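Long-range contact in Card1 endonuclease domain-containing protein (PDB 1XMX), which is of unknown function but probably binds nucleic acid, carrying a Card1-like endonuclease domain of the PDDEXK clan: residues 15-25 and 136-147. Residues are numbered along the deposited sequence; the frame is centred on the assembly and turned at random.
Sequences VRLVTPLLDHR and TQVQDRITIADY
The backbones of 15-25 and 136-147 come closest at Asp-23 and Gln-139, where the turn after helix 15-22 meets the linker leaving edge strand 136-137 of the N-terminal alpha/beta sheet. This linker leads to helix 144-150, which packs on strand 288-300 of the second mixed sheet, so the contact lies at the seam between the two. Asp-23 forms an Asx turn, OD1 accepting from Arg-25 N, while Arg-25 grips its carboxylate side-on through NE and NH2. Gln-139 N reaches Asp-23 OD2 (2.9 Å) from above the carboxylate plane, and the Gln-139 amide stacks on that carboxylate, planes 16° apart. Arg-25 NH2 also donates to Gln-137 O (2.7 Å). Gln-139 OE1 takes three N-H groups, from His-24 N on one face of its amide and from Arg-141 NE and NH2 on the opposite face, none in the carbonyl plane. Bent at chi2 (-61°), Arg-141 lays its guanidinium flat on the His-24 ring, centres 3.5 Å apart. Apolar packing continues toward helix 144-150: Leu-22 CD1 meets Ile-142 CB (3.8 Å), and Val-15 CG2 touches Tyr-147 CE1, the tyrosine OH being hydrogen-bonded to Asn-302 O. Between these zones, a water donates to both Thr-19 O (2.6 Å) and Gln-139 O.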
ATOM      1  N   VAL A  15       9.978  -8.795   2.576  1.00 17.64           N
ATOM      2  CA  VAL A  15       8.595  -9.163   2.812  1.00 16.24           C
ATOM      3  C   VAL A  15       8.274 -10.651   2.622  1.00 15.49           C
ATOM      4  O   VAL A  15       7.432 -11.196   3.295  1.00 15.56           O
ATOM      5  CB  VAL A  15       7.679  -8.379   1.853  1.00 18.04           C
ATOM      6  CG1 VAL A  15       6.224  -8.849   2.005  1.00 18.05           C
ATOM      7  CG2 VAL A  15       7.765  -6.887   2.167  1.00 18.97           C
ATOM      8  N   ARG A  16       8.926 -11.287   1.673  1.00 15.73           N
ATOM      9  CA  ARG A  16       8.638 -12.672   1.352  1.00 16.19           C
ATOM     10  C   ARG A  16       9.256 -13.634   2.396  1.00 17.67           C
ATOM     11  O   ARG A  16       9.030 -14.827   2.318  1.00 20.09           O
ATOM     12  CB  ARG A  16       9.116 -12.997  -0.084  1.00 15.30           C
ATOM     13  CG  ARG A  16       8.188 -12.440  -1.166  1.00 14.15           C
ATOM     14  CD  ARG A  16       8.869 -12.631  -2.492  1.00 15.52           C
ATOM     15  NE  ARG A  16      10.098 -11.832  -2.561  1.00 16.11           N
ATOM     16  CZ  ARG A  16      11.181 -12.202  -3.218  1.00 17.80           C
ATOM     17  NH1 ARG A  16      11.192 -13.360  -3.867  1.00 19.15           N
ATOM     18  NH2 ARG A  16      12.253 -11.429  -3.195  1.00 18.71           N
ATOM     19  N   LEU A  17       9.999 -13.112   3.369  1.00 17.47           N
ATOM     20  CA  LEU A  17      10.420 -13.900   4.567  1.00 18.58           C
ATOM     21  C   LEU A  17       9.365 -13.886   5.655  1.00 19.35           C
ATOM     22  O   LEU A  17       9.359 -14.749   6.526  1.00 20.82           O
ATOM     23  CB  LEU A  17      11.716 -13.355   5.147  1.00 19.18           C
ATOM     24  CG  LEU A  17      12.924 -13.352   4.230  1.00 17.79           C
ATOM     25  CD1 LEU A  17      14.175 -12.816   4.971  1.00 19.69           C
ATOM     26  CD2 LEU A  17      13.176 -14.765   3.634  1.00 18.16           C
ATOM     27  N   VAL A  18       8.443 -12.924   5.583  1.00 16.67           N
ATOM     28  CA  VAL A  18       7.406 -12.808   6.574  1.00 16.16           C
ATOM     29  C   VAL A  18       6.113 -13.496   6.100  1.00 18.25           C
ATOM     30  O   VAL A  18       5.443 -14.178   6.887  1.00 20.11           O
ATOM     31  CB  VAL A  18       7.093 -11.274   6.806  1.00 15.31           C
ATOM     32  CG1 VAL A  18       5.832 -11.049   7.581  1.00 12.98           C
ATOM     33  CG2 VAL A  18       8.220 -10.627   7.536  1.00 16.02           C
ATOM     34  N   THR A  19       5.727 -13.297   4.828  1.00 17.62           N
ATOM     35  CA  THR A  19       4.414 -13.799   4.396  1.00 17.61           C
ATOM     36  C   THR A  19       4.182 -15.343   4.503  1.00 19.97           C
ATOM     37  O   THR A  19       3.078 -15.760   4.802  1.00 22.01           O
ATOM     38  CB  THR A  19       4.009 -13.225   3.033  1.00 16.54           C
ATOM     39  OG1 THR A  19       4.960 -13.598   2.040  1.00 14.82           O
ATOM     40  CG2 THR A  19       3.953 -11.679   3.084  1.00 15.60           C
ATOM     41  N   PRO A  20       5.198 -16.188   4.193  1.00 19.44           N
ATOM     42  CA  PRO A  20       5.068 -17.592   4.518  1.00 19.06           C
ATOM     43  C   PRO A  20       4.728 -17.900   5.989  1.00 18.49           C
ATOM     44  O   PRO A  20       3.959 -18.853   6.256  1.00 19.46           O
ATOM     45  CB  PRO A  20       6.453 -18.155   4.164  1.00 19.72           C
ATOM     46  CG  PRO A  20       6.943 -17.200   3.027  1.00 18.51           C
ATOM     47  CD  PRO A  20       6.471 -15.892   3.478  1.00 18.01           C
ATOM     48  N   LEU A  21       5.265 -17.135   6.928  1.00 17.04           N
ATOM     49  CA  LEU A  21       4.940 -17.377   8.355  1.00 15.39           C
ATOM     50  C   LEU A  21       3.570 -16.883   8.765  1.00 15.80           C
ATOM     51  O   LEU A  21       3.071 -17.271   9.802  1.00 16.96           O
ATOM     52  CB  LEU A  21       6.022 -16.732   9.252  1.00 15.26           C
ATOM     53  CG  LEU A  21       7.446 -17.367   9.102  1.00 16.33           C
ATOM     54  CD1 LEU A  21       8.468 -16.422   9.615  1.00 12.70           C
ATOM     55  CD2 LEU A  21       7.568 -18.751   9.814  1.00 16.58           C
ATOM     56  N   LEU A  22       2.977 -15.971   7.996  1.00 15.16           N
ATOM     57  CA  LEU A  22       1.634 -15.506   8.286  1.00 15.92           C
ATOM     58  C   LEU A  22       0.523 -16.386   7.686  1.00 16.68           C
ATOM     59  O   LEU A  22      -0.682 -16.202   7.998  1.00 17.35           O
ATOM     60  CB  LEU A  22       1.465 -14.027   7.842  1.00 16.92           C
ATOM     61  CG  LEU A  22       2.452 -12.986   8.377  1.00 17.80           C
ATOM     62  CD1 LEU A  22       2.076 -11.608   7.893  1.00 17.58           C
ATOM     63  CD2 LEU A  22       2.535 -13.009   9.931  1.00 16.79           C
ATOM     64  N   ASP A  23       0.915 -17.283   6.776  1.00 16.14           N
ATOM     65  CA  ASP A  23      -0.016 -18.133   6.039  1.00 14.56           C
ATOM     66  C   ASP A  23      -0.453 -19.088   7.122  1.00 15.66           C
ATOM     67  O   ASP A  23       0.375 -19.654   7.844  1.00 16.94           O
ATOM     68  CB  ASP A  23       0.791 -18.910   4.965  1.00 14.58           C
ATOM     69  CG  ASP A  23      -0.053 -19.726   4.052  1.00 12.50           C
ATOM     70  OD1 ASP A  23      -0.899 -20.537   4.490  1.00 13.24           O
ATOM     71  OD2 ASP A  23       0.066 -19.519   2.840  1.00 13.69           O
ATOM     72  N   HIS A  24      -1.743 -19.333   7.225  1.00 17.61           N
ATOM     73  CA  HIS A  24      -2.242 -20.228   8.288  1.00 16.59           C
ATOM     74  C   HIS A  24      -1.810 -21.667   8.095  1.00 17.35           C
ATOM     75  O   HIS A  24      -1.917 -22.465   9.043  1.00 17.89           O
ATOM     76  CB  HIS A  24      -3.779 -20.213   8.301  1.00 13.18           C
ATOM     77  CG  HIS A  24      -4.361 -18.911   8.753  1.00 15.29           C
ATOM     78  ND1 HIS A  24      -5.713 -18.732   8.962  1.00 17.91           N
ATOM     79  CD2 HIS A  24      -3.773 -17.734   9.049  1.00 14.97           C
ATOM     80  CE1 HIS A  24      -5.933 -17.487   9.352  1.00 19.03           C
ATOM     81  NE2 HIS A  24      -4.768 -16.868   9.426  1.00 19.37           N
ATOM     82  N   ARG A  25      -1.393 -22.028   6.875  1.00 17.42           N
ATOM     83  CA  ARG A  25      -1.006 -23.428   6.599  1.00 18.14           C
ATOM     84  C   ARG A  25       0.403 -23.785   7.066  1.00 18.83           C
ATOM     85  O   ARG A  25       0.734 -24.958   7.181  1.00 17.66           O
ATOM     86  CB  ARG A  25      -1.188 -23.767   5.121  1.00 18.67           C
ATOM     87  CG  ARG A  25      -2.637 -23.601   4.648  1.00 20.95           C
ATOM     88  CD  ARG A  25      -2.731 -23.645   3.127  1.00 22.46           C
ATOM     89  NE  ARG A  25      -1.938 -22.549   2.570  1.00 22.38           N
ATOM     90  CZ  ARG A  25      -1.855 -22.270   1.272  1.00 24.24           C
ATOM     91  NH1 ARG A  25      -2.488 -23.060   0.402  1.00 25.09           N
ATOM     92  NH2 ARG A  25      -1.140 -21.214   0.848  1.00 20.12           N
ATOM     93  N   THR A 136       2.268 -23.766  -3.533  1.00 19.46           N
ATOM     94  CA  THR A 136       0.979 -23.215  -3.136  1.00 20.16           C
ATOM     95  C   THR A 136       1.049 -21.693  -3.294  1.00 18.65           C
ATOM     96  O   THR A 136       2.134 -21.092  -3.362  1.00 20.33           O
ATOM     97  CB  THR A 136       0.636 -23.578  -1.657  1.00 19.75           C
ATOM     98  OG1 THR A 136       1.694 -23.160  -0.815  1.00 20.66           O
ATOM     99  CG2 THR A 136       0.533 -25.072  -1.464  1.00 20.83           C
ATOM    100  N   GLN A 137      -0.106 -21.063  -3.314  1.00 17.04           N
ATOM    101  CA  GLN A 137      -0.168 -19.623  -3.452  1.00 15.89           C
ATOM    102  C   GLN A 137      -0.077 -19.094  -2.008  1.00 15.65           C
ATOM    103  O   GLN A 137      -0.804 -19.512  -1.160  1.00 16.82           O
ATOM    104  CB  GLN A 137      -1.502 -19.279  -4.138  1.00 15.74           C
ATOM    105  CG  GLN A 137      -1.958 -17.850  -4.061  1.00 16.55           C
ATOM    106  CD  GLN A 137      -0.923 -16.882  -4.618  1.00 13.30           C
ATOM    107  OE1 GLN A 137      -0.625 -15.866  -3.997  1.00 17.35           O
ATOM    108  NE2 GLN A 137      -0.404 -17.187  -5.809  1.00 12.56           N
ATOM    109  N   VAL A 138       0.852 -18.214  -1.692  1.00 15.90           N
ATOM    110  CA  VAL A 138       0.923 -17.709  -0.315  1.00 14.92           C
ATOM    111  C   VAL A 138      -0.331 -16.954   0.085  1.00 16.97           C
ATOM    112  O   VAL A 138      -0.829 -16.153  -0.690  1.00 17.59           O
ATOM    113  CB  VAL A 138       2.134 -16.816  -0.144  1.00 16.59           C
ATOM    114  CG1 VAL A 138       2.178 -16.249   1.306  1.00 12.09           C
ATOM    115  CG2 VAL A 138       3.433 -17.651  -0.488  1.00 11.68           C
ATOM    116  N   GLN A 139      -0.869 -17.203   1.285  1.00 16.35           N
ATOM    117  CA  GLN A 139      -2.120 -16.531   1.641  1.00 16.94           C
ATOM    118  C   GLN A 139      -1.812 -15.053   1.796  1.00 17.66           C
ATOM    119  O   GLN A 139      -0.643 -14.687   1.970  1.00 18.05           O
ATOM    120  CB  GLN A 139      -2.664 -17.077   2.959  1.00 16.83           C
ATOM    121  CG  GLN A 139      -3.106 -18.523   2.845  1.00 17.18           C
ATOM    122  CD  GLN A 139      -3.756 -19.012   4.102  1.00 17.93           C
ATOM    123  OE1 GLN A 139      -3.602 -18.421   5.161  1.00 18.71           O
ATOM    124  NE2 GLN A 139      -4.532 -20.071   3.984  1.00 17.41           N
ATOM    125  N   ASP A 140      -2.867 -14.235   1.836  1.00 16.15           N
ATOM    126  CA  ASP A 140      -2.795 -12.791   1.836  1.00 16.30           C
ATOM    127  C   ASP A 140      -3.212 -12.280   3.200  1.00 17.31           C
ATOM    128  O   ASP A 140      -4.381 -12.066   3.446  1.00 16.44           O
ATOM    129  CB  ASP A 140      -3.728 -12.262   0.736  1.00 15.90           C
ATOM    130  CG  ASP A 140      -3.274 -12.712  -0.664  1.00 15.34           C
ATOM    131  OD1 ASP A 140      -2.055 -12.762  -0.799  1.00 14.58           O
ATOM    132  OD2 ASP A 140      -4.097 -13.041  -1.575  1.00 13.33           O
ATOM    133  N   ARG A 141      -2.243 -12.077   4.087  1.00 19.46           N
ATOM    134  CA  ARG A 141      -2.480 -11.818   5.513  1.00 19.17           C
ATOM    135  C   ARG A 141      -1.837 -10.535   6.029  1.00 20.24           C
ATOM    136  O   ARG A 141      -2.373  -9.869   6.909  1.00 20.92           O
ATOM    137  CB  ARG A 141      -1.905 -12.971   6.347  1.00 20.12           C
ATOM    138  CG  ARG A 141      -2.532 -14.363   6.061  1.00 19.06           C
ATOM    139  CD  ARG A 141      -3.969 -14.372   6.344  1.00 18.72           C
ATOM    140  NE  ARG A 141      -4.488 -15.721   6.126  1.00 20.01           N
ATOM    141  CZ  ARG A 141      -5.765 -16.060   6.241  1.00 19.13           C
ATOM    142  NH1 ARG A 141      -6.670 -15.134   6.536  1.00 16.56           N
ATOM    143  NH2 ARG A 141      -6.130 -17.334   6.046  1.00 19.23           N
ATOM    144  N   ILE A 142      -0.649 -10.221   5.545  1.00 21.50           N
ATOM    145  CA  ILE A 142       0.063  -9.000   5.956  1.00 19.13           C
ATOM    146  C   ILE A 142      -0.780  -7.737   5.731  1.00 21.58           C
ATOM    147  O   ILE A 142      -1.554  -7.631   4.757  1.00 20.96           O
ATOM    148  CB  ILE A 142       1.469  -8.930   5.268  1.00 19.39           C
ATOM    149  CG1 ILE A 142       2.456  -8.079   6.080  1.00 18.16           C
ATOM    150  CG2 ILE A 142       1.392  -8.502   3.783  1.00 16.47           C
ATOM    151  CD1 ILE A 142       3.601  -7.656   5.247  1.00 20.37           C
ATOM    152  N   THR A 143      -0.684  -6.787   6.672  1.00 21.77           N
ATOM    153  CA  THR A 143      -1.438  -5.550   6.579  1.00 20.55           C
ATOM    154  C   THR A 143      -0.571  -4.413   6.090  1.00 20.06           C
ATOM    155  O   THR A 143       0.637  -4.533   6.034  1.00 21.36           O
ATOM    156  CB  THR A 143      -1.938  -5.147   7.946  1.00 19.22           C
ATOM    157  OG1 THR A 143      -0.792  -4.939   8.787  1.00 19.90           O
ATOM    158  CG2 THR A 143      -2.834  -6.224   8.496  1.00 18.90           C
ATOM    159  N   ILE A 144      -1.203  -3.293   5.741  1.00 20.22           N
ATOM    160  CA  ILE A 144      -0.501  -2.000   5.449  1.00 19.37           C
ATOM    161  C   ILE A 144       0.420  -1.579   6.592  1.00 19.14           C
ATOM    162  O   ILE A 144       1.547  -1.127   6.369  1.00 18.14           O
ATOM    163  CB  ILE A 144      -1.523  -0.843   5.206  1.00 18.17           C
ATOM    164  CG1 ILE A 144      -2.401  -1.158   4.002  1.00 18.37           C
ATOM    165  CG2 ILE A 144      -0.778   0.548   5.049  1.00 20.47           C
ATOM    166  CD1 ILE A 144      -3.766  -0.486   3.974  1.00 16.29           C
ATOM    167  N   ALA A 145      -0.063  -1.729   7.818  1.00 21.09           N
ATOM    168  CA  ALA A 145       0.674  -1.314   9.006  1.00 22.27           C
ATOM    169  C   ALA A 145       1.955  -2.073   9.099  1.00 23.65           C
ATOM    170  O   ALA A 145       3.016  -1.491   9.391  1.00 25.01           O
ATOM    171  CB  ALA A 145      -0.150  -1.545  10.213  1.00 22.49           C
ATOM    172  N   ASP A 146       1.866  -3.381   8.826  1.00 25.15           N
ATOM    173  CA  ASP A 146       3.014  -4.301   8.866  1.00 22.89           C
ATOM    174  C   ASP A 146       3.973  -3.966   7.788  1.00 23.18           C
ATOM    175  O   ASP A 146       5.210  -4.014   8.000  1.00 24.28           O
ATOM    176  CB  ASP A 146       2.549  -5.692   8.576  1.00 24.54           C
ATOM    177  CG  ASP A 146       1.938  -6.323   9.758  1.00 26.75           C
ATOM    178  OD1 ASP A 146       2.208  -5.800  10.890  1.00 28.89           O
ATOM    179  OD2 ASP A 146       1.199  -7.324   9.550  1.00 28.28           O
ATOM    180  N   TYR A 147       3.407  -3.633   6.623  1.00 21.34           N
ATOM    181  CA  TYR A 147       4.212  -3.255   5.475  1.00 19.99           C
ATOM    182  C   TYR A 147       5.031  -2.026   5.772  1.00 20.44           C
ATOM    183  O   TYR A 147       6.219  -1.991   5.471  1.00 20.43           O
ATOM    184  CB  TYR A 147       3.328  -2.943   4.271  1.00 19.97           C
ATOM    185  CG  TYR A 147       3.695  -3.821   3.103  1.00 19.99           C
ATOM    186  CD1 TYR A 147       4.820  -3.556   2.341  1.00 19.86           C
ATOM    187  CD2 TYR A 147       2.934  -4.942   2.778  1.00 20.19           C
ATOM    188  CE1 TYR A 147       5.166  -4.369   1.276  1.00 19.32           C
ATOM    189  CE2 TYR A 147       3.277  -5.777   1.701  1.00 18.61           C
ATOM    190  CZ  TYR A 147       4.384  -5.461   0.956  1.00 18.46           C
ATOM    191  OH  TYR A 147       4.744  -6.248  -0.096  1.00 19.17           O
TER
HETATM  192  O   HOH W   1       0.679 -14.855   4.548  1.00 12.26           O
HETATM  193  O   HOH W   2      -2.511 -22.858  -2.745  1.00 10.80           O